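Local coordinates for protein Alpha/beta hydrolase (Enterobacter asburiae, PDB 6KMO) that probably hydrolyses ester bonds, acting as an esterase or lipase of the alpha/beta hydrolase fold, at residues A[26-31]-A[274-279]; A[30-35]-A[313-318]; A[300-305]-A[318-323]. The protein carries 2 engineered substitutions. One frame throughout, in Å; residues are numbered along the deposited sequence.

Contact 1: A[26-31]-A[274-279]; sequences PTPTAG and AELDVL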
ATOM      1  N   PRO A  26      -1.796 -11.711  13.381  1.00 14.88           N
ATOM      2  CA  PRO A  26      -2.837 -11.207  12.470  1.00 12.00           C
ATOM      3  C   PRO A  26      -4.199 -11.208  13.144  1.00 12.70           C
ATOM      4  O   PRO A  26      -4.641 -12.226  13.678  1.00 17.71           O
ATOM      5  CB  PRO A  26      -2.812 -12.203  11.306  1.00 12.94           C
ATOM      6  CG  PRO A  26      -1.498 -12.896  11.417  1.00 24.55           C
ATOM      7  CD  PRO A  26      -1.198 -12.959  12.874  1.00 16.74           C
ATOM      8  N   THR A  27      -4.859 -10.055  13.139  0.66 11.07           N
ATOM      9  CA  THR A  27      -6.218  -9.909  13.638  0.66 11.11           C
ATOM     10  C   THR A  27      -6.969  -8.961  12.717  0.66  9.09           C
ATOM     11  O   THR A  27      -6.358  -8.058  12.130  0.66  8.69           O
ATOM     12  CB  THR A  27      -6.244  -9.345  15.067  0.66 16.85           C
ATOM     13  OG1 THR A  27      -5.798  -7.988  15.068  0.66 20.86           O
ATOM     14  CG2 THR A  27      -5.336 -10.148  15.972  0.66 15.70           C
ATOM     15  N   PRO A  28      -8.273  -9.152  12.536  1.00  8.33           N
ATOM     16  CA  PRO A  28      -9.044  -8.194  11.744  1.00  8.32           C
ATOM     17  C   PRO A  28      -9.093  -6.846  12.431  1.00  7.93           C
ATOM     18  O   PRO A  28      -9.028  -6.749  13.656  1.00  9.83           O
ATOM     19  CB  PRO A  28     -10.447  -8.814  11.698  1.00 11.09           C
ATOM     20  CG  PRO A  28     -10.261 -10.262  12.032  1.00 12.60           C
ATOM     21  CD  PRO A  28      -9.119 -10.266  13.013  1.00  8.88           C
ATOM     22  N   THR A  29      -9.245  -5.789  11.640  1.00  7.25           N
ATOM     23  CA  THR A  29      -9.583  -4.513  12.241  1.00  7.19           C
ATOM     24  C   THR A  29     -10.955  -4.609  12.912  1.00  8.13           C
ATOM     25  O   THR A  29     -11.720  -5.549  12.692  1.00  8.28           O
ATOM     26  CB  THR A  29      -9.660  -3.397  11.211  1.00  6.98           C
ATOM     27  OG1 THR A  29     -10.714  -3.709  10.299  1.00  7.45           O
ATOM     28  CG2 THR A  29      -8.348  -3.207  10.489  1.00  9.87           C
ATOM     29  N   ALA A  30     -11.275  -3.596  13.703  1.00  8.06           N
ATOM     30  CA  ALA A  30     -12.566  -3.596  14.387  1.00  9.10           C
ATOM     31  C   ALA A  30     -13.718  -3.620  13.397  1.00 10.05           C
ATOM     32  O   ALA A  30     -14.703  -4.335  13.605  1.00 11.13           O
ATOM     33  CB  ALA A  30     -12.656  -2.387  15.308  1.00  9.77           C
ATOM     34  N   GLY A  31     -13.622  -2.846  12.314  1.00  7.81           N
ATOM     35  CA  GLY A  31     -14.683  -2.827  11.329  1.00  8.10           C
ATOM     36  C   GLY A  31     -14.818  -4.144  10.590  1.00  9.56           C
ATOM     37  O   GLY A  31     -15.926  -4.589  10.289  1.00 10.27           O
ATOM     38  N   ALA A 274      -4.467  -9.204   1.150  1.00  5.80           N
ATOM     39  CA  ALA A 274      -5.112  -9.034   2.444  1.00  5.86           C
ATOM     40  C   ALA A 274      -4.410  -9.902   3.470  1.00  5.78           C
ATOM     41  O   ALA A 274      -4.123 -11.076   3.211  1.00  6.52           O
ATOM     42  CB  ALA A 274      -6.574  -9.449   2.356  1.00  6.65           C
ATOM     43  N   GLU A 275      -4.154  -9.341   4.660  1.00  5.75           N
ATOM     44  CA  GLU A 275      -3.413 -10.089   5.676  1.00  5.44           C
ATOM     45  C   GLU A 275      -4.132 -11.377   6.072  1.00  5.87           C
ATOM     46  O   GLU A 275      -3.481 -12.396   6.318  1.00  6.57           O
ATOM     47  CB  GLU A 275      -3.159  -9.220   6.913  1.00  5.71           C
ATOM     48  CG  GLU A 275      -2.430  -9.948   8.046  1.00  6.14           C
ATOM     49  CD  GLU A 275      -2.291  -9.126   9.304  1.00  7.25           C
ATOM     50  OE1 GLU A 275      -3.126  -8.232   9.564  1.00  7.84           O
ATOM     51  OE2 GLU A 275      -1.313  -9.399  10.036  1.00 11.05           O
ATOM     52  N   LEU A 276      -5.459 -11.350   6.169  1.00  5.88           N
ATOM     53  CA  LEU A 276      -6.221 -12.494   6.682  1.00  6.25           C
ATOM     54  C   LEU A 276      -7.028 -13.117   5.555  1.00  8.07           C
ATOM     55  O   LEU A 276      -8.255 -13.109   5.588  1.00  9.58           O
ATOM     56  CB  LEU A 276      -7.108 -12.067   7.863  1.00  7.63           C
ATOM     57  CG  LEU A 276      -6.318 -11.539   9.076  1.00 10.16           C
ATOM     58  CD1 LEU A 276      -6.338 -10.031   9.109  1.00 11.39           C
ATOM     59  CD2 LEU A 276      -6.857 -12.116  10.389  1.00 11.66           C
ATOM     60  N   ASP A 277      -6.335 -13.664   4.556  1.00  8.64           N
ATOM     61  CA  ASP A 277      -6.919 -14.214   3.331  1.00  6.64           C
ATOM     62  C   ASP A 277      -6.172 -15.499   3.012  1.00  6.90           C
ATOM     63  O   ASP A 277      -4.941 -15.517   2.990  1.00  6.60           O
ATOM     64  CB  ASP A 277      -6.747 -13.175   2.209  1.00  7.99           C
ATOM     65  CG  ASP A 277      -7.358 -13.575   0.865  1.00  8.12           C
ATOM     66  OD1 ASP A 277      -7.795 -14.725   0.671  1.00  7.28           O
ATOM     67  OD2 ASP A 277      -7.413 -12.678  -0.026  1.00  8.10           O
ATOM     68  N   VAL A 278      -6.915 -16.582   2.759  1.00  6.87           N
ATOM     69  CA  VAL A 278      -6.288 -17.827   2.333  1.00  6.80           C
ATOM     70  C   VAL A 278      -5.361 -17.611   1.136  1.00  5.91           C
ATOM     71  O   VAL A 278      -4.339 -18.286   1.021  1.00  6.45           O
ATOM     72  CB  VAL A 278      -7.320 -18.934   2.031  1.00  7.18           C
ATOM     73  CG1 VAL A 278      -8.051 -19.356   3.305  1.00  7.48           C
ATOM     74  CG2 VAL A 278      -8.304 -18.517   0.948  1.00  6.45           C
ATOM     75  N   LEU A 279      -5.703 -16.688   0.237  1.00  5.68           N
ATOM     76  CA  LEU A 279      -4.953 -16.425  -0.983  1.00  5.49           C
ATOM     77  C   LEU A 279      -3.744 -15.526  -0.767  1.00  5.66           C
ATOM     78  O   LEU A 279      -2.987 -15.286  -1.707  1.00  5.74           O
ATOM     79  CB  LEU A 279      -5.868 -15.764  -2.015  1.00  6.18           C
ATOM     80  CG  LEU A 279      -7.138 -16.526  -2.383  1.00  5.90           C
ATOM     81  CD1 LEU A 279      -7.936 -15.674  -3.346  1.00  8.10           C
ATOM     82  CD2 LEU A 279      -6.833 -17.898  -2.935  1.00  7.35           C
TER
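The carboxylate of E275 is sandwiched. Over one face lie CA and CB of P26, with CB 3.4 Å from OE2; against the opposite face sits the amide oxygen OD1 of N303. Its two oxygens are taken up by other partners: OE1 accepts from the backbone N of G304, and OE2 forms a salt bridge with R288 of the second subunit. P26 touches the carboxylate through carbon alone, covering that face without a polar bond. E275 reaches it with a fully extended chain, CG anti to the backbone N (chi1 178°), and crosses P26 at about a right angle.

L276 works next to it. Its two methyls divide the neighbouring backbone between them: CD1 approaches T27 O at 3.6 Å, while CD2 packs on P28 CD at 3.9 Å and on P26 CB at 4.1 Å. The P26–P28 strip thus lies across the corner where the chain leaves strand 269-274. P26 also leans on Q222 of helix 218-222.

Just beyond the corner, D277 leads into the next helix. Its OD1 accepts from L279 N at 2.9 Å, the N-H pointing almost straight at it (165°) but arriving from above the carboxylate plane. OD2 is hydrogen-bonded to H307 ND1, a pairing consistent with the acid and histidine of a catalytic triad whose nucleophile would be S180.

No hydrogen bond joins 26-31 to 274-279. The union is van der Waals contact around a buried carboxylate, and the backbone N-H of G304 together with R288 of the second subunit probably favours the ionised form of E275.

Contact 2: A[30-35]-A[313-318]; sequences AGVQAF and NPLSQE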
ATOM      1  N   ALA A  30     -11.275  -3.596  13.703  1.00  8.06           N
ATOM      2  CA  ALA A  30     -12.566  -3.596  14.387  1.00  9.10           C
ATOM      3  C   ALA A  30     -13.718  -3.620  13.397  1.00 10.05           C
ATOM      4  O   ALA A  30     -14.703  -4.335  13.605  1.00 11.13           O
ATOM      5  CB  ALA A  30     -12.656  -2.387  15.308  1.00  9.77           C
ATOM      6  N   GLY A  31     -13.622  -2.846  12.314  1.00  7.81           N
ATOM      7  CA  GLY A  31     -14.683  -2.827  11.329  1.00  8.10           C
ATOM      8  C   GLY A  31     -14.818  -4.144  10.590  1.00  9.56           C
ATOM      9  O   GLY A  31     -15.926  -4.589  10.289  1.00 10.27           O
ATOM     10  N   VAL A  32     -13.694  -4.777  10.265  1.00  8.26           N
ATOM     11  CA  VAL A  32     -13.766  -6.075   9.603  1.00  9.48           C
ATOM     12  C   VAL A  32     -14.317  -7.127  10.550  1.00  9.16           C
ATOM     13  O   VAL A  32     -15.109  -7.988  10.138  1.00  8.76           O
ATOM     14  CB  VAL A  32     -12.387  -6.444   9.022  1.00  9.03           C
ATOM     15  CG1 VAL A  32     -12.367  -7.900   8.542  1.00  9.65           C
ATOM     16  CG2 VAL A  32     -12.049  -5.497   7.873  1.00  8.13           C
ATOM     17  N   GLN A  33     -13.926  -7.066  11.826  1.00  8.15           N
ATOM     18  CA  GLN A  33     -14.462  -7.999  12.810  1.00  8.96           C
ATOM     19  C   GLN A  33     -15.968  -7.834  12.957  1.00  9.22           C
ATOM     20  O   GLN A  33     -16.693  -8.831  13.048  1.00  9.86           O
ATOM     21  CB  GLN A  33     -13.765  -7.806  14.150  1.00  9.64           C
ATOM     22  CG  GLN A  33     -14.178  -8.859  15.165  1.00 11.13           C
ATOM     23  CD  GLN A  33     -13.711 -10.239  14.789  1.00 15.95           C
ATOM     24  OE1 GLN A  33     -12.513 -10.489  14.687  1.00 18.85           O
ATOM     25  NE2 GLN A  33     -14.649 -11.141  14.567  1.00 16.57           N
ATOM     26  N   ALA A  34     -16.462  -6.598  12.949  1.00  9.73           N
ATOM     27  CA  ALA A  34     -17.904  -6.376  13.041  1.00  9.84           C
ATOM     28  C   ALA A  34     -18.620  -7.027  11.869  1.00 12.18           C
ATOM     29  O   ALA A  34     -19.677  -7.657  12.037  1.00 12.47           O
ATOM     30  CB  ALA A  34     -18.204  -4.880  13.096  1.00 11.64           C
ATOM     31  N   PHE A  35     -18.058  -6.899  10.668  1.00 10.04           N
ATOM     32  CA  PHE A  35     -18.640  -7.532   9.494  1.00  9.24           C
ATOM     33  C   PHE A  35     -18.621  -9.045   9.630  1.00 10.11           C
ATOM     34  O   PHE A  35     -19.621  -9.714   9.358  1.00 10.93           O
ATOM     35  CB  PHE A  35     -17.866  -7.094   8.243  1.00 10.59           C
ATOM     36  CG  PHE A  35     -18.211  -7.878   7.019  1.00 11.09           C
ATOM     37  CD1 PHE A  35     -19.349  -7.589   6.297  1.00 13.99           C
ATOM     38  CD2 PHE A  35     -17.413  -8.928   6.597  1.00 11.10           C
ATOM     39  CE1 PHE A  35     -19.677  -8.324   5.170  1.00 14.24           C
ATOM     40  CE2 PHE A  35     -17.753  -9.661   5.478  1.00 11.11           C
ATOM     41  CZ  PHE A  35     -18.882  -9.351   4.765  1.00 13.17           C
ATOM     42  N   ASN A 313     -19.422  -4.310  -0.271  1.00  7.93           N
ATOM     43  CA  ASN A 313     -19.965  -2.988  -0.012  1.00  7.57           C
ATOM     44  C   ASN A 313     -20.171  -2.689   1.465  1.00  7.91           C
ATOM     45  O   ASN A 313     -20.003  -1.518   1.833  1.00  8.63           O
ATOM     46  CB  ASN A 313     -21.219  -2.771  -0.861  1.00  7.77           C
ATOM     47  CG  ASN A 313     -20.894  -2.636  -2.326  1.00  8.00           C
ATOM     48  OD1 ASN A 313     -19.760  -2.336  -2.695  1.00  8.59           O
ATOM     49  ND2 ASN A 313     -21.864  -2.882  -3.175  1.00  8.80           N
ATOM     50  N   PRO A 314     -20.477  -3.651   2.339  1.00  7.74           N
ATOM     51  CA  PRO A 314     -20.532  -3.318   3.777  1.00  8.48           C
ATOM     52  C   PRO A 314     -19.210  -2.828   4.341  1.00  9.27           C
ATOM     53  O   PRO A 314     -19.204  -2.240   5.434  1.00 11.36           O
ATOM     54  CB  PRO A 314     -20.993  -4.625   4.426  1.00 11.20           C
ATOM     55  CG  PRO A 314     -21.813  -5.279   3.332  1.00 12.00           C
ATOM     56  CD  PRO A 314     -21.040  -4.981   2.060  1.00  9.22           C
ATOM     57  N   LEU A 315     -18.092  -3.035   3.635  1.00  8.46           N
ATOM     58  CA  LEU A 315     -16.788  -2.551   4.079  1.00  8.45           C
ATOM     59  C   LEU A 315     -16.328  -1.295   3.344  1.00  7.91           C
ATOM     60  O   LEU A 315     -15.184  -0.864   3.526  1.00  7.67           O
ATOM     61  CB  LEU A 315     -15.737  -3.654   3.930  1.00  8.01           C
ATOM     62  CG  LEU A 315     -15.934  -4.861   4.849  1.00  8.79           C
ATOM     63  CD1 LEU A 315     -14.901  -5.911   4.519  1.00 11.13           C
ATOM     64  CD2 LEU A 315     -15.840  -4.455   6.309  1.00 12.59           C
ATOM     65  N   SER A 316     -17.193  -0.662   2.557  1.00  7.27           N
ATOM     66  CA  SER A 316     -16.770   0.437   1.705  1.00  8.18           C
ATOM     67  C   SER A 316     -16.433   1.698   2.469  1.00  9.53           C
ATOM     68  O   SER A 316     -15.837   2.605   1.882  1.00 11.81           O
ATOM     69  CB  SER A 316     -17.848   0.741   0.653  1.00 10.79           C
ATOM     70  OG  SER A 316     -18.986   1.318   1.250  1.00 12.51           O
ATOM     71  N   GLN A 317     -16.766   1.781   3.751  1.00  8.79           N
ATOM     72  CA  GLN A 317     -16.351   2.904   4.583  1.00  9.91           C
ATOM     73  C   GLN A 317     -15.234   2.523   5.544  1.00 11.16           C
ATOM     74  O   GLN A 317     -14.828   3.338   6.382  1.00 10.93           O
ATOM     75  CB  GLN A 317     -17.547   3.501   5.323  1.00 12.87           C
ATOM     76  CG  GLN A 317     -18.454   4.328   4.399  1.00 15.61           C
ATOM     77  CD  GLN A 317     -17.735   5.527   3.799  1.00 18.79           C
ATOM     78  OE1 GLN A 317     -17.056   6.284   4.506  1.00 20.41           O
ATOM     79  NE2 GLN A 317     -17.846   5.685   2.492  1.00 20.26           N
ATOM     80  N   GLU A 318     -14.693   1.320   5.421  1.00  7.96           N
ATOM     81  CA  GLU A 318     -13.550   0.948   6.241  1.00  7.17           C
ATOM     82  C   GLU A 318     -12.355   1.814   5.846  1.00  7.86           C
ATOM     83  O   GLU A 318     -12.064   1.948   4.656  1.00  7.59           O
ATOM     84  CB  GLU A 318     -13.233  -0.530   6.019  1.00  8.41           C
ATOM     85  CG  GLU A 318     -12.057  -1.081   6.821  1.00  8.63           C
ATOM     86  CD  GLU A 318     -12.324  -1.196   8.318  1.00 10.10           C
ATOM     87  OE1 GLU A 318     -13.504  -1.143   8.730  1.00 12.45           O
ATOM     88  OE2 GLU A 318     -11.350  -1.343   9.088  1.00  8.91           O
TER
HETATM   89  O   HOH W   1     -11.749  -0.701  11.779  1.00  9.84           O
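F35 leans from helix 30-41 onto P314 and L315. Its CB meets L315 CD2 at 3.8 Å. Further out, CD1 comes to 3.9 Å from P314 CB, and CE1 lies against the same CB and P314 CG, the ring slanting across the proline. A chi1 of 169° turns the ring away from the backbone N and puts its CD1-CE1 side against P314; L312, F228 and I306 pack on it as well.

L315 CD2 is shared: besides F35 it touches V32 CG2 at 4.2 Å. One turn before F35, the absence of a side chain on G31 lets E318 come close, with OE1 only 3.3 Å from G31 CA. The other oxygen, OE2, takes a hydrogen bond from T29 OG1 and one from a water, 2.8 Å away, that in turn accepts from G31 N. A carboxylate at the start of helix 30-41 is probably favoured by the helix dipole.

A type I turn from L315 to E318 delivers that glutamate to the N-cap of helix 319-335. Together these contacts lay helix 30-41 on the alpha/beta hydrolase body, as in the hormone-sensitive-lipase family, which the HGGG sequence suggests this enzyme joins.

Contact 3: A[300-305]-A[318-323]; sequences TRYNGM and EPTVKV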
ATOM      1  N   THR A 300       1.892  -5.042  -2.007  0.51  4.79           N
ATOM      2  CA  THR A 300       1.451  -4.359  -0.799  0.51  5.37           C
ATOM      3  C   THR A 300       0.458  -5.243  -0.063  0.51  6.19           C
ATOM      4  O   THR A 300      -0.601  -5.581  -0.610  0.51  6.14           O
ATOM      5  CB  THR A 300       0.754  -3.035  -1.114  0.51  5.50           C
ATOM      6  OG1 THR A 300       1.513  -2.267  -2.049  0.51  6.92           O
ATOM      7  CG2 THR A 300       0.541  -2.207   0.150  0.51  7.45           C
ATOM      8  N   ARG A 301       0.784  -5.594   1.172  1.00  5.46           N
ATOM      9  CA  ARG A 301      -0.134  -6.295   2.059  1.00  5.78           C
ATOM     10  C   ARG A 301      -0.853  -5.276   2.934  1.00  6.42           C
ATOM     11  O   ARG A 301      -0.208  -4.461   3.598  1.00  5.83           O
ATOM     12  CB  ARG A 301       0.635  -7.272   2.952  1.00  5.41           C
ATOM     13  CG  ARG A 301      -0.231  -8.031   3.944  1.00  6.87           C
ATOM     14  CD  ARG A 301       0.589  -8.749   4.995  1.00  6.30           C
ATOM     15  NE  ARG A 301       1.255  -9.916   4.445  1.00  6.02           N
ATOM     16  CZ  ARG A 301       1.750 -10.911   5.164  1.00  7.19           C
ATOM     17  NH1 ARG A 301       1.692 -10.857   6.481  1.00  8.33           N
ATOM     18  NH2 ARG A 301       2.308 -11.948   4.562  1.00  7.41           N
ATOM     19  N   TYR A 302      -2.180  -5.321   2.937  1.00  5.12           N
ATOM     20  CA  TYR A 302      -3.004  -4.451   3.770  1.00  5.23           C
ATOM     21  C   TYR A 302      -3.393  -5.223   5.027  1.00  5.68           C
ATOM     22  O   TYR A 302      -4.087  -6.247   4.955  1.00  5.37           O
ATOM     23  CB  TYR A 302      -4.217  -3.913   2.996  1.00  6.21           C
ATOM     24  CG  TYR A 302      -3.799  -2.858   1.980  1.00  5.48           C
ATOM     25  CD1 TYR A 302      -3.283  -3.226   0.754  1.00  5.74           C
ATOM     26  CD2 TYR A 302      -3.868  -1.511   2.279  1.00  6.40           C
ATOM     27  CE1 TYR A 302      -2.858  -2.278  -0.161  1.00  5.12           C
ATOM     28  CE2 TYR A 302      -3.453  -0.547   1.358  1.00  6.30           C
ATOM     29  CZ  TYR A 302      -2.952  -0.950   0.143  1.00  6.02           C
ATOM     30  OH  TYR A 302      -2.513  -0.034  -0.800  1.00  6.09           O
ATOM     31  N   ASN A 303      -2.910  -4.755   6.174  1.00  4.79           N
ATOM     32  CA  ASN A 303      -3.149  -5.494   7.404  1.00  5.70           C
ATOM     33  C   ASN A 303      -4.586  -5.344   7.909  1.00  6.09           C
ATOM     34  O   ASN A 303      -5.284  -4.365   7.642  1.00  6.80           O
ATOM     35  CB  ASN A 303      -2.155  -5.079   8.486  1.00  6.53           C
ATOM     36  CG  ASN A 303      -0.881  -5.873   8.455  1.00  6.91           C
ATOM     37  OD1 ASN A 303      -0.635  -6.685   7.556  1.00  7.51           O
ATOM     38  ND2 ASN A 303      -0.048  -5.667   9.465  1.00  7.52           N
ATOM     39  N   GLY A 304      -5.040  -6.380   8.615  1.00  5.34           N
ATOM     40  CA  GLY A 304      -6.336  -6.370   9.234  1.00  6.65           C
ATOM     41  C   GLY A 304      -7.476  -6.679   8.296  1.00  7.18           C
ATOM     42  O   GLY A 304      -8.635  -6.665   8.732  1.00  7.31           O
ATOM     43  N   MET A 305      -7.186  -6.948   7.027  1.00  6.14           N
ATOM     44  CA  MET A 305      -8.207  -7.107   6.002  1.00  5.66           C
ATOM     45  C   MET A 305      -8.466  -8.578   5.701  1.00  5.45           C
ATOM     46  O   MET A 305      -7.577  -9.433   5.798  1.00  6.89           O
ATOM     47  CB  MET A 305      -7.787  -6.413   4.691  1.00  6.14           C
ATOM     48  CG  MET A 305      -7.716  -4.900   4.733  1.00  8.06           C
ATOM     49  SD  MET A 305      -9.319  -4.050   5.190  1.00  0.32           S
ATOM     50  CE  MET A 305      -8.982  -3.678   6.976  1.00  8.01           C
ATOM     51  N   GLU A 318     -14.693   1.320   5.421  1.00  7.96           N
ATOM     52  CA  GLU A 318     -13.550   0.948   6.241  1.00  7.17           C
ATOM     53  C   GLU A 318     -12.355   1.814   5.846  1.00  7.86           C
ATOM     54  O   GLU A 318     -12.064   1.948   4.656  1.00  7.59           O
ATOM     55  CB  GLU A 318     -13.233  -0.530   6.019  1.00  8.41           C
ATOM     56  CG  GLU A 318     -12.057  -1.081   6.821  1.00  8.63           C
ATOM     57  CD  GLU A 318     -12.324  -1.196   8.318  1.00 10.10           C
ATOM     58  OE1 GLU A 318     -13.504  -1.143   8.730  1.00 12.45           O
ATOM     59  OE2 GLU A 318     -11.350  -1.343   9.088  1.00  8.91           O
ATOM     60  N   PRO A 319     -11.645   2.429   6.799  1.00  7.15           N
ATOM     61  CA  PRO A 319     -10.570   3.345   6.401  1.00  7.33           C
ATOM     62  C   PRO A 319      -9.558   2.721   5.467  1.00  6.68           C
ATOM     63  O   PRO A 319      -9.178   3.349   4.470  1.00  7.55           O
ATOM     64  CB  PRO A 319      -9.950   3.762   7.738  1.00  8.29           C
ATOM     65  CG  PRO A 319     -11.151   3.736   8.673  1.00 10.12           C
ATOM     66  CD  PRO A 319     -11.940   2.521   8.241  1.00  8.58           C
ATOM     67  N   THR A 320      -9.130   1.487   5.752  1.00  5.88           N
ATOM     68  CA  THR A 320      -8.137   0.827   4.913  1.00  6.12           C
ATOM     69  C   THR A 320      -8.644   0.640   3.492  1.00  7.01           C
ATOM     70  O   THR A 320      -7.860   0.717   2.543  1.00  6.62           O
ATOM     71  CB  THR A 320      -7.778  -0.531   5.512  1.00  6.38           C
ATOM     72  OG1 THR A 320      -7.104  -0.347   6.752  1.00  6.64           O
ATOM     73  CG2 THR A 320      -6.875  -1.361   4.597  1.00  6.62           C
ATOM     74  N   VAL A 321      -9.924   0.319   3.326  1.00  6.04           N
ATOM     75  CA  VAL A 321     -10.484   0.118   1.992  1.00  5.03           C
ATOM     76  C   VAL A 321     -10.374   1.396   1.179  1.00  7.07           C
ATOM     77  O   VAL A 321      -9.903   1.393   0.035  1.00  6.11           O
ATOM     78  CB  VAL A 321     -11.943  -0.375   2.089  1.00  7.02           C
ATOM     79  CG1 VAL A 321     -12.633  -0.315   0.723  1.00  7.00           C
ATOM     80  CG2 VAL A 321     -11.980  -1.790   2.672  1.00  7.44           C
ATOM     81  N   LYS A 322     -10.829   2.509   1.748  1.00  6.24           N
ATOM     82  CA  LYS A 322     -10.803   3.766   1.022  1.00  6.81           C
ATOM     83  C   LYS A 322      -9.390   4.131   0.614  1.00  6.87           C
ATOM     84  O   LYS A 322      -9.152   4.554  -0.526  1.00  7.29           O
ATOM     85  CB  LYS A 322     -11.416   4.866   1.878  1.00  7.28           C
ATOM     86  CG  LYS A 322     -12.911   4.629   2.127  1.00  9.41           C
ATOM     87  CD  LYS A 322     -13.621   5.860   2.698  1.00 16.50           C
ATOM     88  CE  LYS A 322     -13.442   5.984   4.181  1.00 28.92           C
ATOM     89  NZ  LYS A 322     -14.268   7.124   4.702  1.00 32.52           N
ATOM     90  N   VAL A 323      -8.427   3.932   1.511  1.00  5.85           N
ATOM     91  CA  VAL A 323      -7.045   4.254   1.186  1.00  6.69           C
ATOM     92  C   VAL A 323      -6.493   3.271   0.161  1.00  6.41           C
ATOM     93  O   VAL A 323      -5.863   3.683  -0.815  1.00  5.76           O
ATOM     94  CB  VAL A 323      -6.196   4.320   2.469  1.00  6.37           C
ATOM     95  CG1 VAL A 323      -4.696   4.372   2.143  1.00  7.62           C
ATOM     96  CG2 VAL A 323      -6.626   5.528   3.290  1.00  7.59           C
TER
HETATM   97  O   HOH W   2      -4.817  -1.678   7.482  1.00  7.59           O
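M305 closes over the end of T320, the two side chains reaching toward each other tip to tip. CG of the methionine lies 3.6 Å from T320 CG2, SD follows at 3.7 Å from that methyl, and CE curls round to 3.7 Å from T320 CB. Bends at chi2 (-59°) and chi3 turn the thioether over the threonine, so that CE also brushes OE2 of E318 and SD faces V321 CG2. The threonine methyl has a second neighbour in Y302, whose CD2 is 3.8 Å away with the ring set obliquely.

These residues join the end of strand 297-302, the last of the sheet within the chain, to the first turn of helix 319-335, the final helix of the alpha/beta hydrolase fold. A type II turn from Y302 to M305 takes the chain round a corner, with G304 at the positive phi (80°) that glycine tolerates best. Residues 300-302 pair antiparallel with the second subunit, carrying the sheet across the interface.

Polar bridging is by water: one molecule donates to N303 O at 2.7 Å and lies 2.7 Å from T320 OG1. Farther along the same helix, Q327 OE1 bonds the hydroxyl of Y302.

The three contacts cluster on one side of the chain's centre, their own centres 9 to 11 Å apart. Contacts 1 and 2 start from neighbouring parts of the N-terminal segment and share A30 and G31 at the head of helix 30-41; contacts 2 and 3 share E318. Along the chain, contact 1 closes before contact 3 opens, whereas contacts 2 and 3 interleave. Together they tie the N-terminal segment to the exit of strand 269-274, the end of strand 297-302 and the start of helix 319-335. V32 CG2 packs on M305 CE, linking contacts 2 and 3 directly. Contacts 1 and 3 both face the second subunit, so this corner of the hydrolase fold also forms part of the dimer interface.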